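PDB 3DM8: nuclear transport factor 2 family protein from Rhodopseudomonas palustris, which is of unknown function but adopts the SnoaL-like fold of the nuclear transport factor 2 superfamily and is a putative isomerase. Local coordinates for residues L13-Q21 with R61-Y72. Residues are numbered along the deposited sequence; the frame is centred on the assembly and turned at random.
Sequences LHRALNDRQ and RQIADSVRIYRY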
ATOM      1  N   LEU A  13     -11.813 -10.218  11.976  1.00 14.13           N
ATOM      2  CA  LEU A  13     -10.528  -9.726  12.465  1.00 15.48           C
ATOM      3  C   LEU A  13     -10.722  -8.746  13.642  1.00 15.41           C
ATOM      4  O   LEU A  13      -9.965  -8.713  14.650  1.00 16.97           O
ATOM      5  CB  LEU A  13      -9.792  -9.051  11.307  1.00 15.51           C
ATOM      6  CG  LEU A  13      -8.366  -8.628  11.679  1.00 17.03           C
ATOM      7  CD1 LEU A  13      -7.481  -9.842  12.090  1.00 19.08           C
ATOM      8  CD2 LEU A  13      -7.811  -7.813  10.480  1.00 22.16           C
ATOM      9  N   HIS A  14     -11.757  -7.919  13.539  1.00 16.07           N
ATOM     10  CA  HIS A  14     -12.117  -7.000  14.634  1.00 15.04           C
ATOM     11  C   HIS A  14     -12.382  -7.739  15.931  1.00 15.98           C
ATOM     12  O   HIS A  14     -11.878  -7.384  17.023  1.00 15.95           O
ATOM     13  CB  HIS A  14     -13.382  -6.215  14.250  1.00 16.29           C
ATOM     14  CG  HIS A  14     -13.806  -5.209  15.266  1.00 17.26           C
ATOM     15  ND1 HIS A  14     -13.613  -3.846  15.088  1.00 20.82           N
ATOM     16  CD2 HIS A  14     -14.460  -5.347  16.443  1.00 16.08           C
ATOM     17  CE1 HIS A  14     -14.123  -3.198  16.123  1.00 19.69           C
ATOM     18  NE2 HIS A  14     -14.608  -4.087  16.973  1.00 18.92           N
ATOM     19  N   ARG A  15     -13.189  -8.779  15.817  1.00 16.16           N
ATOM     20  CA  ARG A  15     -13.515  -9.617  16.982  1.00 17.26           C
ATOM     21  C   ARG A  15     -12.237 -10.181  17.607  1.00 16.73           C
ATOM     22  O   ARG A  15     -12.090 -10.233  18.824  1.00 14.68           O
ATOM     23  CB  ARG A  15     -14.459 -10.772  16.605  1.00 18.74           C
ATOM     24  CG  ARG A  15     -15.797 -10.299  16.114  1.00 23.16           C
ATOM     25  CD  ARG A  15     -16.795 -11.402  16.258  1.00 28.13           C
ATOM     26  NE  ARG A  15     -18.092 -11.079  15.676  1.00 33.31           N
ATOM     27  CZ  ARG A  15     -19.095 -10.520  16.348  1.00 36.59           C
ATOM     28  NH1 ARG A  15     -18.947 -10.184  17.627  1.00 38.12           N
ATOM     29  NH2 ARG A  15     -20.241 -10.275  15.731  1.00 37.76           N
ATOM     30  N   ALA A  16     -11.297 -10.586  16.748  1.00 15.62           N
ATOM     31  CA  ALA A  16     -10.112 -11.276  17.219  1.00 16.15           C
ATOM     32  C   ALA A  16      -9.219 -10.242  17.887  1.00 17.10           C
ATOM     33  O   ALA A  16      -8.751 -10.441  19.018  1.00 18.04           O
ATOM     34  CB  ALA A  16      -9.377 -12.018  16.113  1.00 14.89           C
ATOM     35  N   LEU A  17      -9.022  -9.111  17.228  1.00 16.48           N
ATOM     36  CA  LEU A  17      -8.037  -8.148  17.727  1.00 17.36           C
ATOM     37  C   LEU A  17      -8.542  -7.417  18.944  1.00 18.97           C
ATOM     38  O   LEU A  17      -7.776  -7.094  19.869  1.00 19.35           O
ATOM     39  CB  LEU A  17      -7.651  -7.132  16.653  1.00 18.76           C
ATOM     40  CG  LEU A  17      -6.975  -7.718  15.423  1.00 18.05           C
ATOM     41  CD1 LEU A  17      -6.438  -6.557  14.549  1.00 19.57           C
ATOM     42  CD2 LEU A  17      -5.894  -8.761  15.703  1.00 18.42           C
ATOM     43  N   ASN A  18      -9.841  -7.132  18.958  1.00 19.00           N
ATOM     44  CA  ASN A  18     -10.362  -6.276  20.015  1.00 20.39           C
ATOM     45  C   ASN A  18     -10.925  -7.065  21.160  1.00 20.00           C
ATOM     46  O   ASN A  18     -10.714  -6.734  22.348  1.00 20.16           O
ATOM     47  CB  ASN A  18     -11.332  -5.225  19.486  1.00 21.03           C
ATOM     48  CG  ASN A  18     -10.608  -3.911  19.186  1.00 23.54           C
ATOM     49  OD1 ASN A  18      -9.425  -3.931  18.825  1.00 24.62           O
ATOM     50  ND2 ASN A  18     -11.285  -2.783  19.375  1.00 28.17           N
ATOM     51  N   ASP A  19     -11.596  -8.157  20.833  1.00 19.89           N
ATOM     52  CA  ASP A  19     -12.309  -8.929  21.888  1.00 19.72           C
ATOM     53  C   ASP A  19     -11.649 -10.254  22.225  1.00 19.62           C
ATOM     54  O   ASP A  19     -12.131 -11.004  23.077  1.00 19.43           O
ATOM     55  CB  ASP A  19     -13.773  -9.180  21.496  1.00 20.45           C
ATOM     56  CG  ASP A  19     -14.565  -7.911  21.372  1.00 23.91           C
ATOM     57  OD1 ASP A  19     -15.078  -7.608  20.279  1.00 29.41           O
ATOM     58  OD2 ASP A  19     -14.657  -7.177  22.364  1.00 30.05           O
ATOM     59  N   ARG A  20     -10.552 -10.531  21.544  1.00 18.87           N
ATOM     60  CA  ARG A  20      -9.840 -11.810  21.654  1.00 18.50           C
ATOM     61  C   ARG A  20     -10.734 -13.018  21.425  1.00 18.25           C
ATOM     62  O   ARG A  20     -10.571 -14.057  22.059  1.00 18.45           O
ATOM     63  CB  ARG A  20      -9.141 -11.962  22.997  1.00 19.59           C
ATOM     64  CG  ARG A  20      -8.535 -10.721  23.468  1.00 21.05           C
ATOM     65  CD  ARG A  20      -7.500 -10.186  22.504  1.00 24.91           C
ATOM     66  NE  ARG A  20      -6.450 -11.137  22.139  1.00 26.16           N
ATOM     67  CZ  ARG A  20      -5.251 -11.212  22.730  1.00 27.32           C
ATOM     68  NH1 ARG A  20      -4.346 -12.069  22.284  1.00 27.69           N
ATOM     69  NH2 ARG A  20      -4.961 -10.445  23.761  1.00 26.74           N
ATOM     70  N   GLN A  21     -11.706 -12.846  20.546  1.00 17.82           N
ATOM     71  CA  GLN A  21     -12.594 -13.922  20.127  1.00 18.19           C
ATOM     72  C   GLN A  21     -12.237 -14.285  18.696  1.00 17.94           C
ATOM     73  O   GLN A  21     -12.536 -13.538  17.784  1.00 17.17           O
ATOM     74  CB  GLN A  21     -14.052 -13.462  20.177  1.00 18.75           C
ATOM     75  CG  GLN A  21     -14.621 -13.198  21.550  1.00 23.18           C
ATOM     76  CD  GLN A  21     -15.853 -12.283  21.505  1.00 29.84           C
ATOM     77  OE1 GLN A  21     -16.359 -11.919  20.421  1.00 35.57           O
ATOM     78  NE2 GLN A  21     -16.314 -11.877  22.676  1.00 32.23           N
ATOM     79  N   ARG A  61      -2.730 -13.162  16.776  1.00 13.88           N
ATOM     80  CA  ARG A  61      -2.702 -13.258  18.260  1.00 12.39           C
ATOM     81  C   ARG A  61      -1.699 -12.235  18.819  1.00 13.25           C
ATOM     82  O   ARG A  61      -1.969 -11.520  19.765  1.00 11.84           O
ATOM     83  CB  ARG A  61      -2.330 -14.661  18.746  1.00 13.34           C
ATOM     84  CG  ARG A  61      -2.282 -14.816  20.255  1.00 16.54           C
ATOM     85  CD  ARG A  61      -1.533 -16.112  20.702  1.00 22.03           C
ATOM     86  NE  ARG A  61      -0.106 -16.012  20.445  1.00 22.33           N
ATOM     87  CZ  ARG A  61       0.691 -15.163  21.080  1.00 24.94           C
ATOM     88  NH1 ARG A  61       0.178 -14.386  21.999  1.00 27.95           N
ATOM     89  NH2 ARG A  61       1.989 -15.087  20.803  1.00 26.74           N
ATOM     90  N   GLN A  62      -0.544 -12.197  18.192  1.00 13.16           N
ATOM     91  CA  GLN A  62       0.494 -11.242  18.572  1.00 14.02           C
ATOM     92  C   GLN A  62       0.051  -9.792  18.372  1.00 13.62           C
ATOM     93  O   GLN A  62       0.303  -8.919  19.200  1.00 13.74           O
ATOM     94  CB  GLN A  62       1.742 -11.499  17.764  1.00 14.51           C
ATOM     95  CG  GLN A  62       2.399 -12.797  18.072  1.00 16.30           C
ATOM     96  CD  GLN A  62       3.549 -13.060  17.109  1.00 22.04           C
ATOM     97  OE1 GLN A  62       3.360 -13.238  15.916  1.00 27.12           O
ATOM     98  NE2 GLN A  62       4.751 -13.061  17.632  1.00 26.33           N
ATOM     99  N   ILE A  63      -0.624  -9.529  17.270  1.00 13.42           N
ATOM    100  CA  ILE A  63      -1.154  -8.177  17.019  1.00 13.62           C
ATOM    101  C   ILE A  63      -2.213  -7.835  18.079  1.00 12.97           C
ATOM    102  O   ILE A  63      -2.215  -6.743  18.614  1.00 14.16           O
ATOM    103  CB  ILE A  63      -1.786  -8.012  15.588  1.00 12.48           C
ATOM    104  CG1 ILE A  63      -0.695  -8.147  14.541  1.00 13.52           C
ATOM    105  CG2 ILE A  63      -2.475  -6.663  15.484  1.00 12.05           C
ATOM    106  CD1 ILE A  63      -1.212  -8.317  13.084  1.00 15.08           C
ATOM    107  N   ALA A  64      -3.112  -8.774  18.370  1.00 12.97           N
ATOM    108  CA  ALA A  64      -4.190  -8.533  19.352  1.00 14.21           C
ATOM    109  C   ALA A  64      -3.618  -8.165  20.718  1.00 15.68           C
ATOM    110  O   ALA A  64      -4.168  -7.367  21.471  1.00 16.77           O
ATOM    111  CB  ALA A  64      -5.079  -9.754  19.495  1.00 13.28           C
ATOM    112  N   ASP A  65      -2.542  -8.858  21.052  1.00 17.93           N
ATOM    113  CA  ASP A  65      -1.812  -8.638  22.315  1.00 18.86           C
ATOM    114  C   ASP A  65      -1.216  -7.254  22.392  1.00 17.88           C
ATOM    115  O   ASP A  65      -1.153  -6.662  23.468  1.00 19.40           O
ATOM    116  CB  ASP A  65      -0.642  -9.603  22.461  1.00 19.38           C
ATOM    117  CG  ASP A  65      -1.039 -10.914  23.042  1.00 26.12           C
ATOM    118  OD1 ASP A  65      -2.217 -11.103  23.419  1.00 31.77           O
ATOM    119  OD2 ASP A  65      -0.150 -11.776  23.151  1.00 33.52           O
ATOM    120  N   SER A  66      -0.814  -6.728  21.238  1.00 17.79           N
ATOM    121  CA  SER A  66       0.013  -5.516  21.136  1.00 18.49           C
ATOM    122  C   SER A  66      -0.764  -4.203  21.026  1.00 17.94           C
ATOM    123  O   SER A  66      -0.228  -3.136  21.369  1.00 16.97           O
ATOM    124  CB  SER A  66       0.930  -5.581  19.922  1.00 19.46           C
ATOM    125  OG  SER A  66       1.864  -6.638  20.053  1.00 25.77           O
ATOM    126  N   VAL A  67      -1.966  -4.285  20.477  1.00 17.04           N
ATOM    127  CA  VAL A  67      -2.754  -3.099  20.139  1.00 18.51           C
ATOM    128  C   VAL A  67      -4.237  -3.259  20.436  1.00 19.16           C
ATOM    129  O   VAL A  67      -4.779  -4.351  20.491  1.00 19.81           O
ATOM    130  CB  VAL A  67      -2.600  -2.686  18.651  1.00 18.67           C
ATOM    131  CG1 VAL A  67      -1.137  -2.398  18.280  1.00 20.75           C
ATOM    132  CG2 VAL A  67      -3.188  -3.727  17.736  1.00 17.95           C
ATOM    133  N   ARG A  68      -4.863  -2.116  20.631  1.00 21.31           N
ATOM    134  CA  ARG A  68      -6.304  -1.980  20.556  1.00 22.82           C
ATOM    135  C   ARG A  68      -6.668  -0.853  19.605  1.00 21.82           C
ATOM    136  O   ARG A  68      -6.207   0.277  19.739  1.00 23.04           O
ATOM    137  CB  ARG A  68      -6.879  -1.704  21.944  1.00 24.13           C
ATOM    138  CG  ARG A  68      -8.318  -1.271  21.945  1.00 28.94           C
ATOM    139  CD  ARG A  68      -8.988  -1.476  23.303  1.00 33.55           C
ATOM    140  NE  ARG A  68     -10.393  -1.823  23.077  1.00 38.90           N
ATOM    141  CZ  ARG A  68     -10.927  -3.021  23.306  1.00 40.93           C
ATOM    142  NH1 ARG A  68     -12.211  -3.228  23.044  1.00 42.70           N
ATOM    143  NH2 ARG A  68     -10.188  -4.000  23.811  1.00 41.51           N
ATOM    144  N   ILE A  69      -7.538  -1.204  18.668  1.00 21.40           N
ATOM    145  CA  ILE A  69      -8.020  -0.292  17.642  1.00 22.33           C
ATOM    146  C   ILE A  69      -9.271   0.376  18.119  1.00 21.00           C
ATOM    147  O   ILE A  69     -10.222  -0.291  18.591  1.00 21.73           O
ATOM    148  CB  ILE A  69      -8.326  -1.039  16.323  1.00 22.79           C
ATOM    149  CG1 ILE A  69      -7.071  -1.746  15.828  1.00 25.57           C
ATOM    150  CG2 ILE A  69      -8.850  -0.066  15.279  1.00 25.13           C
ATOM    151  CD1 ILE A  69      -7.321  -3.192  15.353  1.00 24.31           C
ATOM    152  N   TYR A  70      -9.258   1.707  18.054  1.00 20.67           N
ATOM    153  CA  TYR A  70     -10.398   2.494  18.502  1.00 20.51           C
ATOM    154  C   TYR A  70     -11.124   3.247  17.382  1.00 19.96           C
ATOM    155  O   TYR A  70     -12.276   3.670  17.546  1.00 19.97           O
ATOM    156  CB  TYR A  70     -10.001   3.430  19.623  1.00 21.26           C
ATOM    157  CG  TYR A  70      -9.057   4.531  19.280  1.00 19.42           C
ATOM    158  CD1 TYR A  70      -9.514   5.750  18.803  1.00 22.39           C
ATOM    159  CD2 TYR A  70      -7.693   4.389  19.463  1.00 18.43           C
ATOM    160  CE1 TYR A  70      -8.646   6.762  18.504  1.00 20.17           C
ATOM    161  CE2 TYR A  70      -6.862   5.375  19.216  1.00 19.66           C
ATOM    162  CZ  TYR A  70      -7.325   6.573  18.717  1.00 20.82           C
ATOM    163  OH  TYR A  70      -6.430   7.547  18.406  1.00 21.64           O
ATOM    164  N   ARG A  71     -10.477   3.329  16.227  1.00 19.02           N
ATOM    165  CA  ARG A  71     -11.094   3.954  15.056  1.00 19.32           C
ATOM    166  C   ARG A  71     -10.573   3.394  13.735  1.00 19.06           C
ATOM    167  O   ARG A  71      -9.411   3.021  13.623  1.00 17.88           O
ATOM    168  CB  ARG A  71     -10.952   5.487  15.131  1.00 18.44           C
ATOM    169  CG  ARG A  71     -12.004   6.231  14.358  1.00 21.01           C
ATOM    170  CD  ARG A  71     -12.184   7.652  14.900  1.00 25.34           C
ATOM    171  N   TYR A  72     -11.501   3.217  12.794  1.00 19.00           N
ATOM    172  CA  TYR A  72     -11.190   2.796  11.431  1.00 19.82           C
ATOM    173  C   TYR A  72     -11.621   3.846  10.449  1.00 19.11           C
ATOM    174  O   TYR A  72     -12.692   4.422  10.616  1.00 18.11           O
ATOM    175  CB  TYR A  72     -11.952   1.539  11.085  1.00 21.25           C
ATOM    176  CG  TYR A  72     -11.627   0.347  11.945  1.00 24.51           C
ATOM    177  CD1 TYR A  72     -12.044   0.281  13.269  1.00 27.05           C
ATOM    178  CD2 TYR A  72     -10.908  -0.723  11.422  1.00 28.32           C
ATOM    179  CE1 TYR A  72     -11.749  -0.840  14.068  1.00 28.71           C
ATOM    180  CE2 TYR A  72     -10.619  -1.839  12.201  1.00 30.04           C
ATOM    181  CZ  TYR A  72     -11.043  -1.898  13.527  1.00 29.43           C
ATOM    182  OH  TYR A  72     -10.731  -3.025  14.292  1.00 27.04           O
TER
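Asp65 OD1 is gripped by both terminal nitrogens of Arg20, NH1 at 2.6 Å and NH2 at 2.8 Å from that one oxygen. The guanidinium stands steeply to the carboxylate, their planes 76° apart, and Ala64 CB lies over one face of the guanidinium, toward its rim. Arg20 gets there by folding: its chain bends at chi2 and chi3 (-60° and -54°), just past the end of helix 5-19. Asp65 OD2 takes a weak bond from Arg61 NH1, extending the salt-bridge network, while Arg61 NH2 pairs with Glu58. Further along, the Asn18 amide docks on the backbone of Ile69 in strand 67-79. ND2 donates to Ile69 O in an almost straight bond of 2.8 Å lying in the carbonyl plane, and Ile69 N returns a weak one to OD1. A leucine in place of Asn18 would probably leave Ile69 O and N without these mates and loosen the helix from the strand. Between the two polar sites Leu17 CD1 meets Ile69 CD1 at 3.6 Å, and Leu17 CD2 packs on Ala64 CB and Ile63 CG2. With the ionic network among exposed side chains, the directional Asn18 bonds probably fix how helix 5-19 sits on the strand.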